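Local coordinates for DNA/pantothenate metabolism flavoprotein (Streptomyces sparsogenes DSM 40356, PDB 7CFU) that binds flavin mononucleotide and, as an FMN-dependent cysteine decarboxylase, probably removes carbon dioxide from a C-terminal cysteine of a peptide substrate, at residues Val22-Gly27 with Gln51-Val56; Asn41-Gly46 with Asp186-Ile191; Ala97-Leu102 with Ala131-Val136; Leu105-Asn110 with Thr135-Val140. All coordinates share one frame; numbering follows the deposited sequence.

Interaction 1 of 4, residues Val22-Gly27 with Gln51-Val56; sequences VRLLWG and QEIRTV
L25 and V56 interlock on one face of two neighbouring parallel strands, 23-28 and 52-57, which with helix 37-48 make a beta-alpha-beta unit of the Rossmann-like flavoprotein fold. The isobutyl group of L25, its CG anti to the backbone N (chi1 -174°), swings across the gap between the strands: CD1 settles 4.0 Å from V56 CG2 and leans over the peptide of R54, 3.2 Å from R54 O. G27 offers no side chain beside V56, and its CA comes 3.2 Å from V56 O. The other face carries the indole of W26 with L24 and I53. The indole runs alongside T55 in the same direction, while I53 CG2 meets the rim of the ring in its plane, 3.9 Å from W26 CE3; L24 CD2 rests on I53 CG1. Helix 37-48 closes over this face, with L44 packed on both L24 and W26. At the strand starts, R23 and E52 run side by side with their planes 47° apart, E52 OE1 lying 3.2 Å from R23 CG. The R23 guanidinium bonds instead to D100. Four backbone bonds join the strands, among them W26 N to R54 O at 2.9 Å. Main-chain polarity is thus paired, the face under helix 37-48 is largely apolar with the indole N-H of W26 spent on L105 O, and charge gathers on the L25 face, where R23 and R54 both make cation-pi contacts with W98.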
loop_
_atom_site.group_PDB
_atom_site.type_symbol
_atom_site.label_atom_id
_atom_site.label_comp_id
_atom_site.label_asym_id
_atom_site.label_seq_id
_atom_site.Cartn_x
_atom_site.Cartn_y
_atom_site.Cartn_z
ATOM N N VAL A 22 -14.583 37.492 19.974
ATOM C CA VAL A 22 -15.602 36.532 19.571
ATOM C C VAL A 22 -14.927 35.366 18.860
ATOM O O VAL A 22 -14.147 35.558 17.916
ATOM C CB VAL A 22 -16.656 37.201 18.676
ATOM C CG1 VAL A 22 -17.672 36.174 18.183
ATOM C CG2 VAL A 22 -17.360 38.320 19.422
ATOM N N ARG A 23 -15.210 34.151 19.320
ATOM C CA ARG A 23 -14.616 32.949 18.743
ATOM C C ARG A 23 -15.520 32.458 17.616
ATOM O O ARG A 23 -16.649 32.011 17.857
ATOM C CB ARG A 23 -14.412 31.888 19.817
ATOM C CG ARG A 23 -13.412 32.332 20.874
ATOM C CD ARG A 23 -13.312 31.391 22.054
ATOM N NE ARG A 23 -14.578 31.194 22.749
ATOM C CZ ARG A 23 -14.718 30.434 23.833
ATOM N NH1 ARG A 23 -13.662 29.811 24.349
ATOM N NH2 ARG A 23 -15.912 30.297 24.405
ATOM N N LEU A 24 -15.035 32.561 16.382
ATOM C CA LEU A 24 -15.824 32.215 15.207
ATOM C C LEU A 24 -15.431 30.827 14.714
ATOM O O LEU A 24 -14.282 30.607 14.317
ATOM C CB LEU A 24 -15.629 33.259 14.106
ATOM C CG LEU A 24 -16.227 32.970 12.736
ATOM C CD1 LEU A 24 -17.735 32.850 12.844
ATOM C CD2 LEU A 24 -15.862 34.087 11.784
ATOM N N LEU A 25 -16.381 29.894 14.746
ATOM C CA LEU A 25 -16.214 28.575 14.149
ATOM C C LEU A 25 -16.859 28.577 12.769
ATOM O O LEU A 25 -18.031 28.940 12.626
ATOM C CB LEU A 25 -16.826 27.487 15.032
ATOM C CG LEU A 25 -16.584 26.039 14.593
ATOM C CD1 LEU A 25 -15.104 25.714 14.534
ATOM C CD2 LEU A 25 -17.306 25.088 15.524
ATOM N N TRP A 26 -16.104 28.147 11.765
ATOM C CA TRP A 26 -16.459 28.327 10.359
ATOM C C TRP A 26 -16.435 26.979 9.640
ATOM O O TRP A 26 -15.361 26.411 9.422
ATOM C CB TRP A 26 -15.493 29.322 9.722
ATOM C CG TRP A 26 -15.695 29.630 8.288
ATOM C CD1 TRP A 26 -16.679 29.166 7.465
ATOM C CD2 TRP A 26 -14.860 30.469 7.484
ATOM N NE1 TRP A 26 -16.503 29.664 6.192
ATOM C CE2 TRP A 26 -15.399 30.473 6.182
ATOM C CE3 TRP A 26 -13.715 31.226 7.744
ATOM C CZ2 TRP A 26 -14.833 31.203 5.145
ATOM C CZ3 TRP A 26 -13.155 31.950 6.712
ATOM C CH2 TRP A 26 -13.714 31.934 5.429
ATOM N N GLY A 27 -17.607 26.475 9.258
ATOM C CA GLY A 27 -17.695 25.221 8.510
ATOM C C GLY A 27 -17.729 25.442 7.004
ATOM O O GLY A 27 -18.427 26.325 6.510
ATOM N N GLN A 51 -10.471 37.822 15.441
ATOM C CA GLN A 51 -9.117 37.329 15.653
ATOM C C GLN A 51 -8.996 35.819 15.774
ATOM O O GLN A 51 -8.052 35.250 15.230
ATOM C CB GLN A 51 -8.514 37.999 16.895
ATOM C CG GLN A 51 -8.328 39.497 16.699
ATOM C CD GLN A 51 -7.641 40.172 17.865
ATOM O OE1 GLN A 51 -7.309 39.536 18.867
ATOM N NE2 GLN A 51 -7.442 41.480 17.748
ATOM N N GLU A 52 -9.914 35.133 16.453
ATOM C CA GLU A 52 -9.821 33.682 16.618
ATOM C C GLU A 52 -10.843 33.021 15.691
ATOM O O GLU A 52 -12.054 33.117 15.921
ATOM C CB GLU A 52 -10.048 33.249 18.066
ATOM C CG GLU A 52 -8.981 33.718 19.045
ATOM C CD GLU A 52 -9.240 33.222 20.465
ATOM O OE1 GLU A 52 -10.270 32.556 20.704
ATOM O OE2 GLU A 52 -8.419 33.524 21.354
ATOM N N ILE A 53 -10.353 32.373 14.637
ATOM C CA ILE A 53 -11.188 31.698 13.651
ATOM C C ILE A 53 -10.672 30.275 13.488
ATOM O O ILE A 53 -9.496 30.079 13.170
ATOM C CB ILE A 53 -11.181 32.431 12.299
ATOM C CG1 ILE A 53 -11.673 33.869 12.456
ATOM C CG2 ILE A 53 -12.015 31.672 11.267
ATOM C CD1 ILE A 53 -11.546 34.678 11.194
ATOM N N ARG A 54 -11.541 29.283 13.726
ATOM C CA ARG A 54 -11.228 27.875 13.491
ATOM C C ARG A 54 -12.188 27.295 12.453
ATOM O O ARG A 54 -13.392 27.569 12.494
ATOM C CB ARG A 54 -11.320 27.056 14.782
ATOM C CG ARG A 54 -10.321 27.458 15.856
ATOM C CD ARG A 54 -10.425 26.562 17.083
ATOM N NE ARG A 54 -9.406 26.903 18.072
ATOM C CZ ARG A 54 -8.157 26.440 18.065
ATOM N NH1 ARG A 54 -7.756 25.605 17.113
ATOM N NH2 ARG A 54 -7.306 26.816 19.014
ATOM N N THR A 55 -11.656 26.496 11.525
ATOM C CA THR A 55 -12.425 25.951 10.413
ATOM C C THR A 55 -12.610 24.440 10.521
ATOM O O THR A 55 -11.761 23.720 11.056
ATOM C CB THR A 55 -11.766 26.269 9.073
ATOM O OG1 THR A 55 -10.426 25.767 9.072
ATOM C CG2 THR A 55 -11.756 27.773 8.817
ATOM N N VAL A 56 -13.759 23.980 10.028
ATOM C CA VAL A 56 -14.086 22.569 9.857
ATOM C C VAL A 56 -14.493 22.367 8.404
ATOM O O VAL A 56 -15.356 23.092 7.896
ATOM C CB VAL A 56 -15.219 22.116 10.803
ATOM C CG1 VAL A 56 -15.521 20.631 10.626
ATOM C CG2 VAL A 56 -14.871 22.409 12.235
#

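Interaction 2 of 4, residues Asn41-Gly46 with Asp186-Ile191; sequences NAWLRG and DFQSAI
W43 of helix 37-48 meets F187, Q188 and I191 of helix 187-199, two helices that lie on the same side of the parallel sheet in this Rossmann-like fold. The axes of their short segments are 12.4 Å from each other, a distance bridged by the indole, whose CG is anti to the backbone N (chi1 171°). The tight part lies at the solvent side, where exposed Q188 stacks on the indole. Its extended chain crosses the ring system, with CG over the six-membered ring in a CH-pi contact, and its amide lies nearly flat on the indole, planes 14° apart. The buried side, toward the sheet, is packed more loosely. There the edge of F187 points at the face of the W43 six-membered ring in a T-shaped pair, centroids 5.9 Å apart and planes at 80°. I191 CG2 touches the indole edge at W43 CZ3 and, 4.1 Å away, L44 CD2; I191 also reaches V103 and L105 of the central strand. With the indole cut back to an alanine, the Q188 amide would probably lose its aromatic platform and a gap would open beside F187 and I191, little remaining between the helices here beyond L44 on I191 and V40 on F187. The amide stack is offset toward the indole rim, Q188 CD standing 3.6 Å from W43 NE1.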
loop_
_atom_site.group_PDB
_atom_site.type_symbol
_atom_site.label_atom_id
_atom_site.label_comp_id
_atom_site.label_asym_id
_atom_site.label_seq_id
_atom_site.Cartn_x
_atom_site.Cartn_y
_atom_site.Cartn_z
ATOM N N ASN A 41 -12.153 35.228 4.432
ATOM C CA ASN A 41 -11.259 35.269 5.583
ATOM C C ASN A 41 -10.602 36.636 5.723
ATOM O O ASN A 41 -10.519 37.180 6.828
ATOM C CB ASN A 41 -10.212 34.163 5.464
ATOM C CG ASN A 41 -9.289 34.110 6.657
ATOM O OD1 ASN A 41 -9.719 33.800 7.768
ATOM N ND2 ASN A 41 -8.010 34.382 6.433
ATOM N N ALA A 42 -10.165 37.222 4.604
ATOM C CA ALA A 42 -9.580 38.561 4.635
ATOM C C ALA A 42 -10.596 39.600 5.101
ATOM O O ALA A 42 -10.251 40.516 5.856
ATOM C CB ALA A 42 -9.036 38.931 3.256
ATOM N N TRP A 43 -11.850 39.482 4.651
ATOM C CA TRP A 43 -12.895 40.392 5.116
ATOM C C TRP A 43 -13.124 40.250 6.614
ATOM O O TRP A 43 -13.289 41.249 7.323
ATOM C CB TRP A 43 -14.200 40.143 4.362
ATOM C CG TRP A 43 -15.366 40.901 4.933
ATOM C CD1 TRP A 43 -15.624 42.233 4.787
ATOM C CD2 TRP A 43 -16.422 40.377 5.750
ATOM N NE1 TRP A 43 -16.779 42.568 5.452
ATOM C CE2 TRP A 43 -17.285 41.448 6.056
ATOM C CE3 TRP A 43 -16.724 39.107 6.249
ATOM C CZ2 TRP A 43 -18.432 41.288 6.835
ATOM C CZ3 TRP A 43 -17.864 38.950 7.025
ATOM C CH2 TRP A 43 -18.702 40.036 7.312
ATOM N N LEU A 44 -13.149 39.011 7.111
ATOM C CA LEU A 44 -13.374 38.782 8.531
ATOM C C LEU A 44 -12.243 39.365 9.369
ATOM O O LEU A 44 -12.480 39.931 10.441
ATOM C CB LEU A 44 -13.528 37.283 8.799
ATOM C CG LEU A 44 -14.867 36.650 8.414
ATOM C CD1 LEU A 44 -14.760 35.125 8.365
ATOM C CD2 LEU A 44 -15.944 37.080 9.385
ATOM N N ARG A 45 -11.003 39.230 8.904
ATOM C CA ARG A 45 -9.870 39.703 9.692
ATOM C C ARG A 45 -9.597 41.188 9.472
ATOM O O ARG A 45 -9.467 41.948 10.437
ATOM C CB ARG A 45 -8.632 38.875 9.366
ATOM C CG ARG A 45 -8.734 37.463 9.864
ATOM C CD ARG A 45 -7.442 36.708 9.678
ATOM N NE ARG A 45 -7.532 35.414 10.337
ATOM C CZ ARG A 45 -7.268 35.233 11.625
ATOM N NH1 ARG A 45 -6.896 36.265 12.375
ATOM N NH2 ARG A 45 -7.380 34.027 12.168
ATOM N N GLY A 46 -9.520 41.618 8.207
ATOM C CA GLY A 46 -9.080 42.967 7.895
ATOM C C GLY A 46 -10.149 44.034 7.981
ATOM O O GLY A 46 -9.813 45.217 8.088
ATOM N N ASP A 186 -25.940 37.631 0.431
ATOM C CA ASP A 186 -25.402 38.767 1.178
ATOM C C ASP A 186 -25.210 38.345 2.628
ATOM O O ASP A 186 -26.025 38.616 3.510
ATOM C CB ASP A 186 -26.309 39.986 1.054
ATOM C CG ASP A 186 -26.319 40.562 -0.352
ATOM O OD1 ASP A 186 -25.227 40.659 -0.956
ATOM O OD2 ASP A 186 -27.412 40.925 -0.844
ATOM N N PHE A 187 -24.070 37.701 2.874
ATOM C CA PHE A 187 -23.787 37.133 4.181
ATOM C C PHE A 187 -23.192 38.142 5.146
ATOM O O PHE A 187 -23.261 37.921 6.362
ATOM C CB PHE A 187 -22.820 35.950 4.042
ATOM C CG PHE A 187 -21.519 36.306 3.369
ATOM C CD1 PHE A 187 -20.470 36.862 4.093
ATOM C CD2 PHE A 187 -21.339 36.079 2.014
ATOM C CE1 PHE A 187 -19.277 37.193 3.474
ATOM C CE2 PHE A 187 -20.144 36.405 1.393
ATOM C CZ PHE A 187 -19.114 36.964 2.121
ATOM N N GLN A 188 -22.601 39.231 4.635
ATOM C CA GLN A 188 -21.887 40.168 5.501
ATOM C C GLN A 188 -22.795 40.726 6.592
ATOM O O GLN A 188 -22.391 40.825 7.756
ATOM C CB GLN A 188 -21.277 41.293 4.670
ATOM C CG GLN A 188 -20.260 40.805 3.654
ATOM C CD GLN A 188 -19.382 41.923 3.122
ATOM O OE1 GLN A 188 -19.638 43.101 3.372
ATOM N NE2 GLN A 188 -18.338 41.557 2.381
ATOM N N SER A 189 -24.028 41.083 6.236
ATOM C CA SER A 189 -24.965 41.602 7.226
ATOM C C SER A 189 -25.322 40.540 8.263
ATOM O O SER A 189 -25.375 40.826 9.467
ATOM C CB SER A 189 -26.222 42.111 6.519
ATOM O OG SER A 189 -27.223 42.484 7.448
ATOM N N ALA A 190 -25.569 39.306 7.814
ATOM C CA ALA A 190 -25.942 38.240 8.741
ATOM C C ALA A 190 -24.803 37.896 9.691
ATOM O O ALA A 190 -25.028 37.692 10.888
ATOM C CB ALA A 190 -26.380 37.000 7.962
ATOM N N ILE A 191 -23.571 37.829 9.180
ATOM C CA ILE A 191 -22.444 37.474 10.038
ATOM C C ILE A 191 -22.163 38.587 11.041
ATOM O O ILE A 191 -21.915 38.318 12.223
ATOM C CB ILE A 191 -21.207 37.129 9.190
ATOM C CG1 ILE A 191 -21.433 35.817 8.430
ATOM C CG2 ILE A 191 -19.969 37.038 10.056
ATOM C CD1 ILE A 191 -20.266 35.408 7.551
#

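Interaction 3 of 4, residues Ala97-Leu102 with Ala131-Val136; sequences AWADVL and AECPTV
L102 and C133 form the apolar centre where two parallel strands of the Rossmann-like sheet, 101-107 and 135-139, begin side by side. C133 SG sits between its own backbone N and carbonyl carbon (chi1 63°), which turns the sulfur inward to lie 3.8 Å from L102 CB and 4.1 Å from A99 CB. L102 CD2 reaches A131 CB, and L102 also runs alongside T135, both side chains pointing the same way. Outward from this cluster the strands pair through L102, whose N-H meets P134 O in the carbonyl plane while its carbonyl accepts V136 N at 2.8 Å. T135 OG1 donates to C133 O from above the carbonyl plane, at 3.0 Å. At the polar edge D100 uses its carboxylate on R23 of the next strand, and A131 O takes a bond from K148 of the second subunit. One water links the two loops, donating to A99 O and accepting from E132 N, each 3.0 Å from its oxygen.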
loop_
_atom_site.group_PDB
_atom_site.type_symbol
_atom_site.label_atom_id
_atom_site.label_comp_id
_atom_site.label_asym_id
_atom_site.label_seq_id
_atom_site.Cartn_x
_atom_site.Cartn_y
_atom_site.Cartn_z
ATOM N N ALA A 97 -18.317 23.644 22.027
ATOM C CA ALA A 97 -18.215 24.480 23.217
ATOM C C ALA A 97 -17.370 25.725 22.966
ATOM O O ALA A 97 -17.587 26.761 23.605
ATOM C CB ALA A 97 -17.640 23.673 24.381
ATOM N N TRP A 98 -16.385 25.640 22.072
ATOM C CA TRP A 98 -15.502 26.776 21.834
ATOM C C TRP A 98 -16.192 27.901 21.067
ATOM O O TRP A 98 -15.878 29.078 21.280
ATOM C CB TRP A 98 -14.259 26.294 21.093
ATOM C CG TRP A 98 -13.300 27.368 20.690
ATOM C CD1 TRP A 98 -12.250 27.842 21.422
ATOM C CD2 TRP A 98 -13.270 28.078 19.441
ATOM N NE1 TRP A 98 -11.579 28.808 20.716
ATOM C CE2 TRP A 98 -12.182 28.973 19.496
ATOM C CE3 TRP A 98 -14.056 28.049 18.290
ATOM C CZ2 TRP A 98 -11.861 29.829 18.440
ATOM C CZ3 TRP A 98 -13.736 28.902 17.240
ATOM C CH2 TRP A 98 -12.654 29.780 17.325
ATOM N N ALA A 99 -17.144 27.571 20.197
ATOM C CA ALA A 99 -17.664 28.543 19.244
ATOM C C ALA A 99 -18.543 29.575 19.943
ATOM O O ALA A 99 -19.398 29.227 20.762
ATOM C CB ALA A 99 -18.457 27.832 18.147
ATOM N N ASP A 100 -18.295 30.854 19.654
ATOM C CA ASP A 100 -19.227 31.911 20.033
ATOM C C ASP A 100 -20.193 32.222 18.905
ATOM O O ASP A 100 -21.331 32.626 19.163
ATOM C CB ASP A 100 -18.472 33.187 20.434
ATOM C CG ASP A 100 -17.574 32.983 21.643
ATOM O OD1 ASP A 100 -17.986 32.293 22.609
ATOM O OD2 ASP A 100 -16.441 33.509 21.615
ATOM N N VAL A 101 -19.738 32.061 17.665
ATOM C CA VAL A 101 -20.562 32.141 16.466
ATOM C C VAL A 101 -20.207 30.948 15.586
ATOM O O VAL A 101 -19.042 30.539 15.527
ATOM C CB VAL A 101 -20.335 33.468 15.701
ATOM C CG1 VAL A 101 -21.042 33.448 14.346
ATOM C CG2 VAL A 101 -20.800 34.653 16.522
ATOM N N LEU A 102 -21.213 30.367 14.932
ATOM C CA LEU A 102 -21.019 29.287 13.972
ATOM C C LEU A 102 -21.478 29.771 12.604
ATOM O O LEU A 102 -22.634 30.182 12.442
ATOM C CB LEU A 102 -21.790 28.026 14.384
ATOM C CG LEU A 102 -21.820 26.855 13.387
ATOM C CD1 LEU A 102 -20.421 26.362 13.042
ATOM C CD2 LEU A 102 -22.684 25.698 13.904
ATOM N N ALA A 131 -23.088 22.623 19.120
ATOM C CA ALA A 131 -22.926 24.065 19.228
ATOM C C ALA A 131 -24.181 24.708 19.802
ATOM O O ALA A 131 -25.304 24.277 19.526
ATOM C CB ALA A 131 -22.607 24.676 17.860
ATOM N N GLU A 132 -23.981 25.739 20.627
ATOM C CA GLU A 132 -25.079 26.510 21.219
ATOM C C GLU A 132 -24.714 27.989 21.104
ATOM O O GLU A 132 -24.327 28.633 22.079
ATOM C CB GLU A 132 -25.333 26.102 22.667
ATOM C CG GLU A 132 -26.142 24.840 22.784
ATOM C CD GLU A 132 -26.452 24.464 24.218
ATOM O OE1 GLU A 132 -25.581 24.657 25.098
ATOM O OE2 GLU A 132 -27.569 23.959 24.455
ATOM N N CYS A 133 -24.862 28.542 19.908
ATOM C CA CYS A 133 -24.419 29.901 19.646
ATOM C C CYS A 133 -25.162 30.419 18.421
ATOM O O CYS A 133 -25.771 29.632 17.689
ATOM C CB CYS A 133 -22.900 29.943 19.429
ATOM S SG CYS A 133 -22.364 28.998 17.988
ATOM N N PRO A 134 -25.160 31.735 18.189
ATOM C CA PRO A 134 -25.730 32.255 16.935
ATOM C C PRO A 134 -25.080 31.583 15.733
ATOM O O PRO A 134 -23.852 31.489 15.640
ATOM C CB PRO A 134 -25.399 33.751 16.986
ATOM C CG PRO A 134 -25.264 34.065 18.444
ATOM C CD PRO A 134 -24.702 32.817 19.083
ATOM N N THR A 135 -25.913 31.137 14.795
ATOM C CA THR A 135 -25.457 30.350 13.656
ATOM C C THR A 135 -25.992 30.934 12.357
ATOM O O THR A 135 -27.199 31.166 12.223
ATOM C CB THR A 135 -25.896 28.886 13.798
ATOM O OG1 THR A 135 -25.393 28.359 15.033
ATOM C CG2 THR A 135 -25.361 28.043 12.639
ATOM N N VAL A 136 -25.096 31.134 11.397
ATOM C CA VAL A 136 -25.432 31.620 10.065
ATOM C C VAL A 136 -25.088 30.535 9.052
ATOM O O VAL A 136 -23.960 30.032 9.038
ATOM C CB VAL A 136 -24.674 32.921 9.742
ATOM C CG1 VAL A 136 -24.941 33.353 8.307
ATOM C CG2 VAL A 136 -25.037 34.024 10.752
HETATM O O HOH W 1 -21.279 26.950 21.024
#

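Interaction 4 of 4, residues Leu105-Asn110 with Thr135-Val140; sequences LPATAN and TVIAPV. With FMN (flavin mononucleotide), chain Y.
A107 and V140, joined by the bond from V140 N to A107 O, lead the chain up to FMN, where T108 holds its OG1 between the backbone N and the carbonyl carbon (chi1 49°) and N110 carries its CG anti to the backbone N (chi1 -172°); these two torsions turn both polar ends onto the same phosphate oxygen. T108 OG1 donates to FMN O3P at 2.6 Å, and N110 ND2 reaches FMN O3P at 3.1 Å along a nearly straight N-H line (169°). The same T108 hydroxyl caps the N terminus of helix 109-117 through F111 N, so a valine in its place would probably leave O3P with N110 as its remaining partner in this segment and the helix end without its side-chain cap. Across the contact, V140 O accepts FMN N3 at 2.6 Å and A109 N donates to FMN O2 at 2.9 Å, so the pyrimidine edge of the flavin is read by backbone from both segments. A107 N approaches A138 O from well above its carbonyl plane. A cis peptide before P106 turns the chain here. A107 CB fits against I137 CG2, 3.8 Å away, and P106 CB against V140 CG2. A120 O of the third subunit also bonds to FMN, and the N of that residue is held by N110 OD1. Such a flavin site at the C-terminal ends of parallel strands, completed between subunits, is characteristic of the homo-oligomeric flavin-containing cysteine decarboxylases.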
loop_
_atom_site.group_PDB
_atom_site.type_symbol
_atom_site.label_atom_id
_atom_site.label_comp_id
_atom_site.label_asym_id
_atom_site.label_seq_id
_atom_site.Cartn_x
_atom_site.Cartn_y
_atom_site.Cartn_z
ATOM N N LEU A 105 -20.287 28.292 5.567
ATOM C CA LEU A 105 -20.147 29.097 4.360
ATOM C C LEU A 105 -18.984 28.582 3.521
ATOM O O LEU A 105 -17.828 28.676 3.948
ATOM C CB LEU A 105 -19.923 30.572 4.731
ATOM C CG LEU A 105 -19.904 31.660 3.648
ATOM C CD1 LEU A 105 -20.182 33.015 4.291
ATOM C CD2 LEU A 105 -18.597 31.709 2.845
ATOM N N PRO A 106 -19.232 28.061 2.315
ATOM C CA PRO A 106 -20.562 27.808 1.763
ATOM C C PRO A 106 -21.161 26.536 2.339
ATOM O O PRO A 106 -20.428 25.626 2.728
ATOM C CB PRO A 106 -20.292 27.630 0.272
ATOM C CG PRO A 106 -18.916 27.007 0.247
ATOM C CD PRO A 106 -18.161 27.681 1.374
ATOM N N ALA A 107 -22.479 26.479 2.405
ATOM C CA ALA A 107 -23.176 25.256 2.759
ATOM C C ALA A 107 -23.691 24.604 1.486
ATOM O O ALA A 107 -24.086 25.291 0.543
ATOM C CB ALA A 107 -24.331 25.533 3.721
ATOM N N THR A 108 -23.659 23.280 1.451
ATOM C CA THR A 108 -24.254 22.553 0.343
ATOM C C THR A 108 -25.724 22.292 0.628
ATOM O O THR A 108 -26.182 22.394 1.769
ATOM C CB THR A 108 -23.545 21.223 0.137
ATOM O OG1 THR A 108 -23.443 20.579 1.411
ATOM C CG2 THR A 108 -22.149 21.443 -0.465
ATOM N N ALA A 109 -26.468 21.959 -0.432
ATOM C CA ALA A 109 -27.806 21.412 -0.234
ATOM C C ALA A 109 -27.755 20.203 0.691
ATOM O O ALA A 109 -28.604 20.049 1.575
ATOM C CB ALA A 109 -28.434 21.039 -1.580
ATOM N N ASN A 110 -26.748 19.343 0.507
ATOM C CA ASN A 110 -26.549 18.194 1.386
ATOM C C ASN A 110 -26.506 18.623 2.848
ATOM O O ASN A 110 -27.158 18.016 3.708
ATOM C CB ASN A 110 -25.249 17.483 1.000
ATOM C CG ASN A 110 -25.049 16.175 1.735
ATOM O OD1 ASN A 110 -25.943 15.321 1.778
ATOM N ND2 ASN A 110 -23.865 16.016 2.335
ATOM N N THR A 135 -25.913 31.137 14.795
ATOM C CA THR A 135 -25.457 30.350 13.656
ATOM C C THR A 135 -25.992 30.934 12.357
ATOM O O THR A 135 -27.199 31.166 12.223
ATOM C CB THR A 135 -25.896 28.886 13.798
ATOM O OG1 THR A 135 -25.393 28.359 15.033
ATOM C CG2 THR A 135 -25.361 28.043 12.639
ATOM N N VAL A 136 -25.096 31.134 11.397
ATOM C CA VAL A 136 -25.432 31.620 10.065
ATOM C C VAL A 136 -25.088 30.535 9.052
ATOM O O VAL A 136 -23.960 30.032 9.038
ATOM C CB VAL A 136 -24.674 32.921 9.742
ATOM C CG1 VAL A 136 -24.941 33.353 8.307
ATOM C CG2 VAL A 136 -25.037 34.024 10.752
ATOM N N ILE A 137 -26.050 30.201 8.191
ATOM C CA ILE A 137 -25.888 29.199 7.139
ATOM C C ILE A 137 -26.076 29.896 5.799
ATOM O O ILE A 137 -27.129 30.501 5.548
ATOM C CB ILE A 137 -26.888 28.037 7.303
ATOM C CG1 ILE A 137 -26.717 27.375 8.669
ATOM C CG2 ILE A 137 -26.790 27.035 6.170
ATOM C CD1 ILE A 137 -27.808 26.379 8.991
ATOM N N ALA A 138 -25.068 29.797 4.932
ATOM C CA ALA A 138 -25.065 30.458 3.626
ATOM C C ALA A 138 -24.977 29.395 2.538
ATOM O O ALA A 138 -23.882 29.101 2.027
ATOM C CB ALA A 138 -23.922 31.463 3.511
ATOM N N PRO A 139 -26.107 28.812 2.149
ATOM C CA PRO A 139 -26.088 27.748 1.138
ATOM C C PRO A 139 -25.814 28.289 -0.257
ATOM O O PRO A 139 -26.144 29.432 -0.579
ATOM C CB PRO A 139 -27.497 27.151 1.222
ATOM C CG PRO A 139 -28.344 28.262 1.759
ATOM C CD PRO A 139 -27.451 29.031 2.707
ATOM N N VAL A 140 -25.180 27.453 -1.081
ATOM C CA VAL A 140 -24.951 27.754 -2.492
ATOM C C VAL A 140 -25.256 26.513 -3.317
ATOM O O VAL A 140 -24.831 25.407 -2.970
ATOM C CB VAL A 140 -23.518 28.233 -2.759
ATOM C CG1 VAL A 140 -23.354 28.575 -4.227
ATOM C CG2 VAL A 140 -23.189 29.438 -1.888
HETATM N N1 FMN Y . -23.469 20.908 -4.123
HETATM C C2 FMN Y . -24.218 21.986 -3.715
HETATM O O2 FMN Y . -25.223 21.790 -3.050
HETATM N N3 FMN Y . -23.832 23.271 -4.034
HETATM C C4 FMN Y . -22.695 23.479 -4.787
HETATM O O4 FMN Y . -22.359 24.626 -5.080
HETATM C C4A FMN Y . -21.944 22.390 -5.213
HETATM N N5 FMN Y . -20.801 22.580 -5.957
HETATM C C5A FMN Y . -20.047 21.495 -6.356
HETATM C C6 FMN Y . -18.902 21.704 -7.107
HETATM C C7 FMN Y . -18.139 20.620 -7.514
HETATM C C7M FMN Y . -16.890 20.849 -8.326
HETATM C C8 FMN Y . -18.528 19.327 -7.184
HETATM C C8M FMN Y . -17.687 18.161 -7.647
HETATM C C9 FMN Y . -19.683 19.114 -6.434
HETATM C C9A FMN Y . -20.444 20.203 -6.022
HETATM N N10 FMN Y . -21.603 20.019 -5.283
HETATM C C10 FMN Y . -22.336 21.106 -4.870
HETATM C "C1'" FMN Y . -22.051 18.649 -4.894
HETATM C "C2'" FMN Y . -21.571 18.375 -3.479
HETATM O "O2'" FMN Y . -20.158 18.512 -3.411
HETATM C "C3'" FMN Y . -22.057 16.994 -3.041
HETATM O "O3'" FMN Y . -23.456 17.031 -2.854
HETATM C "C4'" FMN Y . -21.342 16.479 -1.782
HETATM O "O4'" FMN Y . -21.818 15.183 -1.464
HETATM C "C5'" FMN Y . -21.571 17.402 -0.598
HETATM O "O5'" FMN Y . -20.720 17.015 0.463
HETATM P P FMN Y . -20.703 17.831 1.844
HETATM O O1P FMN Y . -20.451 16.863 2.976
HETATM O O2P FMN Y . -19.669 18.897 1.716
HETATM O O3P FMN Y . -22.036 18.498 2.121
#

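In the fold
From the N terminus, interaction 1 closes the first loop, bringing strand 52-57 beside strand 23-28 once helix 37-48 has crossed over. Interaction 2 starts within that loop, on helix 37-48, and ends near the C terminus on helix 187-199, so the two cross in sequence; they touch where L44 packs on L24 and W26. Interactions 3 and 4 come after interaction 1 in the chain, overlap each other, and both nest inside the long loop of interaction 2. Both join strands 101-107 and 135-139, the former at their starts and the latter at their FMN-binding ends, and they share T135 and V136. Strand 23-28 bonds to 101-107, making interactions 1, 3 and 4 parts of one sheet, against which interaction 2 packs its helices.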